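Local coordinates for protein nicotinate-nucleotide pyrophosphorylase (Francisella tularensis subsp. tularensis, PDB 3TQV) that probably catalyses the conversion of quinolinate and phosphoribosyl diphosphate into nicotinate ribonucleotide, carbon dioxide and diphosphate on the pathway to NAD(+), at residues D9-V14 and H164-F169; Y154-G159 and G270-H275; T122-L127 and T136-T141. All blocks are in the same frame, centred on the assembly; numbering follows the deposited sequence.

Interaction 1: residues D9-V14 and H164-F169; sequences DQINKV and HRIGLF. With PO4 (phosphate ion), chain F.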
# COMPACT_ATOMS: atom_id res chain seq x y z
N ASP B 9 -0.17 17.81 -15.67
CA ASP B 9 0.88 18.12 -14.72
C ASP B 9 1.61 16.86 -14.25
O ASP B 9 0.97 15.89 -13.85
CB ASP B 9 0.26 18.77 -13.48
CG ASP B 9 -0.07 20.23 -13.70
OD1 ASP B 9 -0.04 20.67 -14.87
OD2 ASP B 9 -0.37 20.92 -12.70
N GLN B 10 2.94 16.90 -14.28
CA GLN B 10 3.74 15.77 -13.81
C GLN B 10 4.33 15.99 -12.40
O GLN B 10 4.96 17.01 -12.12
CB GLN B 10 4.85 15.44 -14.81
CG GLN B 10 4.37 15.25 -16.24
CD GLN B 10 3.34 14.16 -16.39
OE1 GLN B 10 3.60 12.99 -16.12
NE2 GLN B 10 2.15 14.54 -16.84
N ILE B 11 4.14 15.00 -11.53
CA ILE B 11 4.61 15.09 -10.15
C ILE B 11 6.08 14.74 -10.01
O ILE B 11 6.44 13.59 -9.76
CB ILE B 11 3.83 14.15 -9.22
CG1 ILE B 11 2.32 14.27 -9.50
CG2 ILE B 11 4.18 14.44 -7.76
CD1 ILE B 11 1.80 15.69 -9.62
N ASN B 12 6.92 15.75 -10.17
CA ASN B 12 8.36 15.56 -10.09
C ASN B 12 8.95 15.89 -8.72
O ASN B 12 10.16 15.88 -8.52
CB ASN B 12 9.06 16.32 -11.22
CG ASN B 12 8.90 15.62 -12.57
OD1 ASN B 12 9.08 14.41 -12.66
ND2 ASN B 12 8.56 16.38 -13.61
N LYS B 13 8.06 16.16 -7.77
CA LYS B 13 8.43 16.28 -6.37
C LYS B 13 7.14 16.27 -5.55
O LYS B 13 6.14 16.82 -5.99
CB LYS B 13 9.21 17.56 -6.10
CG LYS B 13 9.62 17.71 -4.64
CD LYS B 13 9.65 19.16 -4.19
CE LYS B 13 10.04 19.29 -2.72
NZ LYS B 13 11.33 18.61 -2.43
N VAL B 14 7.17 15.66 -4.38
CA VAL B 14 6.03 15.67 -3.47
C VAL B 14 6.11 16.89 -2.59
O VAL B 14 7.17 17.18 -2.03
CB VAL B 14 6.00 14.41 -2.58
CG1 VAL B 14 4.79 14.43 -1.63
CG2 VAL B 14 6.01 13.16 -3.45
N HIS B 164 -1.32 10.31 -15.51
CA HIS B 164 -2.71 10.59 -15.84
C HIS B 164 -3.17 11.63 -14.82
O HIS B 164 -2.41 12.01 -13.94
CB HIS B 164 -3.52 9.32 -15.71
CG HIS B 164 -4.94 9.44 -16.17
ND1 HIS B 164 -5.29 9.52 -17.50
CD2 HIS B 164 -6.10 9.45 -15.48
CE1 HIS B 164 -6.60 9.60 -17.61
NE2 HIS B 164 -7.12 9.55 -16.40
N ARG B 165 -4.41 12.10 -14.92
CA ARG B 165 -4.83 13.21 -14.07
C ARG B 165 -4.55 12.93 -12.59
O ARG B 165 -4.65 11.79 -12.14
CB ARG B 165 -6.30 13.54 -14.29
CG ARG B 165 -7.21 12.35 -14.11
CD ARG B 165 -8.68 12.75 -14.13
NE ARG B 165 -9.53 11.65 -13.66
CZ ARG B 165 -10.84 11.74 -13.45
NH1 ARG B 165 -11.49 12.88 -13.66
NH2 ARG B 165 -11.50 10.67 -13.02
N ILE B 166 -4.20 13.95 -11.82
CA ILE B 166 -4.02 13.76 -10.39
C ILE B 166 -5.31 13.37 -9.66
O ILE B 166 -5.28 12.54 -8.76
CB ILE B 166 -3.42 15.01 -9.69
CG1 ILE B 166 -2.15 15.46 -10.41
CG2 ILE B 166 -3.17 14.72 -8.20
CD1 ILE B 166 -1.19 14.32 -10.75
N GLY B 167 -6.44 13.96 -10.05
CA GLY B 167 -7.67 13.73 -9.32
C GLY B 167 -8.98 14.03 -10.01
O GLY B 167 -9.13 13.80 -11.22
N LEU B 168 -9.96 14.54 -9.25
CA LEU B 168 -11.26 14.86 -9.83
C LEU B 168 -11.35 16.32 -10.27
O LEU B 168 -12.34 16.75 -10.88
CB LEU B 168 -12.39 14.50 -8.86
CG LEU B 168 -12.55 13.02 -8.46
CD1 LEU B 168 -13.38 12.86 -7.18
CD2 LEU B 168 -13.11 12.15 -9.59
N PHE B 169 -10.30 17.09 -10.00
CA PHE B 169 -10.32 18.53 -10.21
C PHE B 169 -9.50 19.03 -11.41
O PHE B 169 -9.91 19.95 -12.11
CB PHE B 169 -9.85 19.24 -8.94
CG PHE B 169 -8.50 18.79 -8.48
CD1 PHE B 169 -7.35 19.36 -9.02
CD2 PHE B 169 -8.37 17.78 -7.54
CE1 PHE B 169 -6.11 18.94 -8.61
CE2 PHE B 169 -7.13 17.36 -7.12
CZ PHE B 169 -6.00 17.93 -7.66
P PO4 F . -8.94 7.88 -13.15
O1 PO4 F . -9.01 7.29 -14.53
O2 PO4 F . -8.09 7.02 -12.26
O3 PO4 F . -8.36 9.26 -13.23
O4 PO4 F . -10.33 7.98 -12.60
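Arg165 NE donates to O3 of a phosphate ion over 2.7 Å with a nearly linear N-H...O angle of 178°, while the next residue, Ile166, turns the other way to meet Ile11. Arg165 NH2 donates a second hydrogen bond, to phosphate O4, at 3.0 Å, so two N-H groups along one edge hold the ion, which lies near the guanidinium plane. With the bond from NH1 to the carbonyl of Ala171 added to these two, the rotation of the guanidinium is probably restrained, and Arg142 N gives the phosphate a further hydrogen bond.

Across the segments the contact is small and apolar. Ile11 and Ile166 approach tip to tip, their CD1 methyls 3.5 Å apart. In Ile166, CG1 lies beside the backbone N (chi1 -52°), an orientation that carries CD1 across to Ile11. Ile166 CD1 also lies 4.1 Å from Asp9 O. Ile11 is the centre of an inverse gamma turn and leans on Lys153 and Tyr154 of helix 149-159. Arg165 is predicted to bind substrate and also packs on Thr37 of the second subunit; the phosphate, probably from the crystallisation liquor, is thus consistent with an anion-binding substrate site built at the dimer interface.

Interaction 2: residues Y154-G159 and G270-H275; sequences YAVRCG and GAITKH. With PO4 (phosphate ion), chain E.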
# COMPACT_ATOMS: atom_id res chain seq x y z
N TYR B 154 4.48 10.46 -7.85
CA TYR B 154 5.91 10.70 -7.86
C TYR B 154 6.69 9.40 -8.12
O TYR B 154 7.58 9.35 -8.98
CB TYR B 154 6.35 11.38 -6.55
CG TYR B 154 7.83 11.64 -6.46
CD1 TYR B 154 8.43 12.57 -7.28
CD2 TYR B 154 8.62 10.93 -5.56
CE1 TYR B 154 9.79 12.80 -7.22
CE2 TYR B 154 9.99 11.16 -5.49
CZ TYR B 154 10.56 12.09 -6.32
OH TYR B 154 11.93 12.33 -6.26
N ALA B 155 6.37 8.33 -7.39
CA ALA B 155 7.05 7.06 -7.60
C ALA B 155 6.92 6.63 -9.04
O ALA B 155 7.88 6.18 -9.66
CB ALA B 155 6.48 5.99 -6.68
N VAL B 156 5.73 6.78 -9.60
CA VAL B 156 5.50 6.31 -10.95
C VAL B 156 6.37 7.10 -11.92
O VAL B 156 7.00 6.52 -12.81
CB VAL B 156 4.00 6.37 -11.33
CG1 VAL B 156 3.83 6.16 -12.80
CG2 VAL B 156 3.21 5.31 -10.54
N ARG B 157 6.41 8.41 -11.76
CA ARG B 157 7.33 9.23 -12.54
C ARG B 157 8.76 8.74 -12.32
O ARG B 157 9.50 8.54 -13.29
CB ARG B 157 7.19 10.70 -12.18
CG ARG B 157 5.96 11.37 -12.80
CD ARG B 157 6.13 11.57 -14.30
NE ARG B 157 7.41 12.20 -14.56
CZ ARG B 157 8.34 11.71 -15.38
NH1 ARG B 157 8.11 10.59 -16.05
NH2 ARG B 157 9.48 12.37 -15.54
N CYS B 158 9.14 8.52 -11.06
CA CYS B 158 10.49 8.05 -10.74
C CYS B 158 10.89 6.80 -11.54
O CYS B 158 12.08 6.57 -11.81
CB CYS B 158 10.65 7.79 -9.24
SG CYS B 158 10.90 9.29 -8.29
N GLY B 159 9.90 6.00 -11.91
CA GLY B 159 10.14 4.73 -12.56
C GLY B 159 10.01 4.73 -14.08
O GLY B 159 10.28 3.72 -14.72
N GLY B 270 -3.54 0.39 -13.62
CA GLY B 270 -3.78 0.60 -12.21
C GLY B 270 -2.83 -0.25 -11.40
O GLY B 270 -2.55 0.04 -10.24
N ALA B 271 -2.33 -1.32 -12.02
CA ALA B 271 -1.56 -2.33 -11.30
C ALA B 271 -0.35 -1.71 -10.63
O ALA B 271 0.11 -2.18 -9.60
CB ALA B 271 -1.14 -3.48 -12.23
N ILE B 272 0.14 -0.63 -11.20
CA ILE B 272 1.39 -0.04 -10.73
C ILE B 272 1.25 0.74 -9.43
O ILE B 272 2.25 1.12 -8.84
CB ILE B 272 2.05 0.83 -11.82
CG1 ILE B 272 1.13 1.97 -12.23
CG2 ILE B 272 2.41 -0.02 -13.04
CD1 ILE B 272 1.79 2.96 -13.17
N THR B 273 0.01 0.95 -8.97
CA THR B 273 -0.25 1.68 -7.72
C THR B 273 -1.14 0.90 -6.77
O THR B 273 -0.93 0.94 -5.56
CB THR B 273 -0.86 3.10 -7.96
OG1 THR B 273 -1.65 3.13 -9.15
CG2 THR B 273 0.23 4.14 -8.06
N LYS B 274 -2.15 0.25 -7.33
CA LYS B 274 -3.04 -0.70 -6.65
C LYS B 274 -2.35 -1.74 -5.75
O LYS B 274 -2.72 -1.94 -4.59
CB LYS B 274 -3.77 -1.47 -7.74
CG LYS B 274 -5.14 -1.89 -7.42
CD LYS B 274 -5.92 -2.13 -8.70
CE LYS B 274 -5.27 -3.18 -9.55
NZ LYS B 274 -6.21 -3.50 -10.63
N HIS B 275 -1.38 -2.44 -6.33
CA HIS B 275 -0.64 -3.46 -5.60
C HIS B 275 0.68 -2.87 -5.13
O HIS B 275 1.10 -1.82 -5.63
CB HIS B 275 -0.38 -4.67 -6.51
CG HIS B 275 -1.60 -5.21 -7.16
ND1 HIS B 275 -2.84 -5.22 -6.55
CD2 HIS B 275 -1.79 -5.76 -8.39
CE1 HIS B 275 -3.73 -5.76 -7.36
NE2 HIS B 275 -3.12 -6.09 -8.48
P PO4 E . -7.03 -1.13 -13.98
O1 PO4 E . -7.54 -2.17 -14.94
O2 PO4 E . -6.45 -1.84 -12.79
O3 PO4 E . -6.00 -0.31 -14.72
O4 PO4 E . -8.13 -0.20 -13.55
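Ile272, which packs on Val156, carries a torsion rarely found for isoleucine within a helix: CG1 stands between the backbone N and the carbonyl carbon (chi1 60°), and the extended remainder of the chain sends CD1 out toward helix 149-159. There Ile272 CD1 nestles against the fork of Val156, 3.8 Å from Val156 CG2 and equally near CG1. The two side chains cross at about a right angle, with Ile272 CD1 against both Val156 methyls. Thr273 joins from the next position with its CG2, 4.0 Å from Val156 CG2 and again across it. Its hydroxyl OG1 is hydrogen-bonded to the carbonyl of Lys143, which leaves the methyl branch for Val156.

Away from Val156, the segment 270-275 also holds a phosphate ion. Gly270 N donates to phosphate O3 at 2.8 Å, with an N-H...O angle of 141°, and Lys274 NZ is hydrogen-bonded to O2 of the same ion at 2.7 Å after a bend at its third side-chain torsion. With no side chain on Gly270, O2 can lie close over its CA. Gly270 O accepts from both Thr273 N and Lys274 N, closing the first turn of the short helix. A phosphate at the N-terminal end of such a helix may also be favoured by the helix dipole, and the predicted substrate residues Gly270 and Ala271 are consistent with a phosphate-binding loop.

In the fold, helix 271-274 follows strand 266-268 and lies against helix 149-159, while helix 100-130 borders both partners, with Thr120 and Thr124 touching Val156 and Leu127 touching Ile272.

Interaction 3: residues T122-L127 and T136-T141; sequences TVTNKL and TKLLDT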
# COMPACT_ATOMS: atom_id res chain seq x y z
N THR B 122 9.75 0.66 -8.93
CA THR B 122 10.28 -0.55 -9.56
C THR B 122 9.24 -1.32 -10.40
O THR B 122 9.58 -1.87 -11.46
CB THR B 122 10.92 -1.46 -8.48
OG1 THR B 122 11.89 -0.71 -7.74
CG2 THR B 122 11.57 -2.71 -9.09
N VAL B 123 7.99 -1.37 -9.95
CA VAL B 123 6.94 -1.97 -10.77
C VAL B 123 6.83 -1.22 -12.09
O VAL B 123 6.74 -1.81 -13.16
CB VAL B 123 5.55 -1.82 -10.12
CG1 VAL B 123 4.54 -2.66 -10.89
CG2 VAL B 123 5.59 -2.20 -8.67
N THR B 124 6.80 0.10 -11.98
CA THR B 124 6.60 0.93 -13.13
C THR B 124 7.73 0.64 -14.10
O THR B 124 7.51 0.17 -15.22
CB THR B 124 6.58 2.42 -12.72
OG1 THR B 124 5.63 2.59 -11.66
CG2 THR B 124 6.23 3.32 -13.90
N ASN B 125 8.96 0.87 -13.64
CA ASN B 125 10.08 0.60 -14.50
C ASN B 125 10.02 -0.75 -15.24
O ASN B 125 10.29 -0.81 -16.44
CB ASN B 125 11.41 0.78 -13.80
CG ASN B 125 12.55 0.90 -14.78
OD1 ASN B 125 12.54 1.79 -15.63
ND2 ASN B 125 13.51 -0.03 -14.72
N LYS B 126 9.67 -1.83 -14.54
CA LYS B 126 9.52 -3.09 -15.27
C LYS B 126 8.65 -2.90 -16.51
O LYS B 126 9.11 -3.08 -17.63
CB LYS B 126 8.98 -4.21 -14.37
CG LYS B 126 10.08 -5.06 -13.74
CD LYS B 126 9.77 -5.40 -12.28
CE LYS B 126 11.00 -5.92 -11.53
NZ LYS B 126 10.74 -5.96 -10.05
N LEU B 127 7.39 -2.52 -16.32
CA LEU B 127 6.47 -2.32 -17.43
C LEU B 127 7.09 -1.45 -18.50
O LEU B 127 6.98 -1.74 -19.67
CB LEU B 127 5.16 -1.69 -16.95
CG LEU B 127 4.43 -2.57 -15.94
CD1 LEU B 127 2.95 -2.27 -15.94
CD2 LEU B 127 4.66 -4.03 -16.27
N THR B 136 4.51 3.67 -27.46
CA THR B 136 3.56 3.77 -26.37
C THR B 136 4.16 4.27 -25.05
O THR B 136 5.30 3.95 -24.73
CB THR B 136 2.92 2.41 -26.14
OG1 THR B 136 2.60 1.83 -27.41
CG2 THR B 136 1.65 2.54 -25.31
N LYS B 137 3.39 5.06 -24.29
CA LYS B 137 3.78 5.48 -22.94
C LYS B 137 2.84 4.92 -21.86
O LYS B 137 1.69 4.56 -22.14
CB LYS B 137 3.82 7.00 -22.82
CG LYS B 137 4.62 7.70 -23.90
CD LYS B 137 6.09 7.83 -23.55
CE LYS B 137 6.87 8.61 -24.63
NZ LYS B 137 6.29 9.97 -24.92
N LEU B 138 3.34 4.86 -20.62
CA LEU B 138 2.61 4.35 -19.45
C LEU B 138 1.88 5.46 -18.68
O LEU B 138 2.49 6.46 -18.27
CB LEU B 138 3.59 3.68 -18.50
CG LEU B 138 3.22 2.35 -17.86
CD1 LEU B 138 2.98 1.34 -18.95
CD2 LEU B 138 4.32 1.85 -16.92
N LEU B 139 0.59 5.29 -18.46
CA LEU B 139 -0.14 6.23 -17.62
C LEU B 139 -0.61 5.54 -16.34
O LEU B 139 -0.96 4.37 -16.35
CB LEU B 139 -1.32 6.83 -18.37
CG LEU B 139 -0.95 7.78 -19.50
CD1 LEU B 139 -2.20 8.24 -20.21
CD2 LEU B 139 -0.17 8.98 -18.97
N ASP B 140 -0.60 6.28 -15.24
CA ASP B 140 -1.16 5.77 -14.00
C ASP B 140 -2.65 6.13 -13.88
O ASP B 140 -3.27 6.50 -14.88
CB ASP B 140 -0.37 6.27 -12.79
CG ASP B 140 -0.25 7.78 -12.74
OD1 ASP B 140 -1.08 8.52 -13.32
OD2 ASP B 140 0.70 8.23 -12.08
N THR B 141 -3.21 6.02 -12.67
CA THR B 141 -4.66 6.13 -12.46
C THR B 141 -4.89 6.69 -11.08
O THR B 141 -3.95 7.14 -10.43
CB THR B 141 -5.33 4.75 -12.46
OG1 THR B 141 -5.10 4.13 -11.19
CG2 THR B 141 -4.75 3.86 -13.57
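Helix segment 122-127 passes beside strand 137-139, its nearest backbone approach being the 8.0 Å between the CA atoms of Leu127 and Leu138. Leu138 points at the helix and does nearly all the touching through one methyl. Leu138 CD2 lies 3.6 Å from Leu127 CB and 3.9 Å from Thr124 CG2, so it meets two residues one helical turn apart. The side chains of Thr124 and Leu138 cross obliquely. In Thr124 the methyl is turned away from the backbone N, while OG1 sits beside that N (chi1 -53°) and bonds to the carbonyl of Thr120 in the preceding turn; this leaves CG2 to face the leucine. Ile256 of helix 256-260 touches both Leu127 and Leu138.

The strand ends the row of six parallel strands in the open alpha/beta barrel, bonded through Lys137 and Leu139 to strand 266-268 and its flanks. Just beyond it lies Thr141, a predicted substrate residue. With no hydrogen bond between the segments and all three touching residues buried, the join between helix and barrel strand is made by methyl and methylene groups and depends on burial and shape rather than on directed bonds.

In the fold
From the N terminus, the loop 9-14 runs ahead of helix 16-31 and is met by 164-169 only after 149 intervening residues, so interaction 1 closes a long loop. Nested inside it, interaction 3 closes a short one, joining the later part of helix 100-130 to strand 137-139. Interaction 2 opens on helix 149-159, still within the first loop, and closes at 270-275; it therefore crosses interaction 1 and follows interaction 3 in series. The three touch one another: Tyr154 and Arg157 pack on 9-14, Leu127 meets Ile272, and Asp140 lies beside His164. Together they tie the N-terminal loop and long helix to the strands and substrate loops of the C-terminal domain.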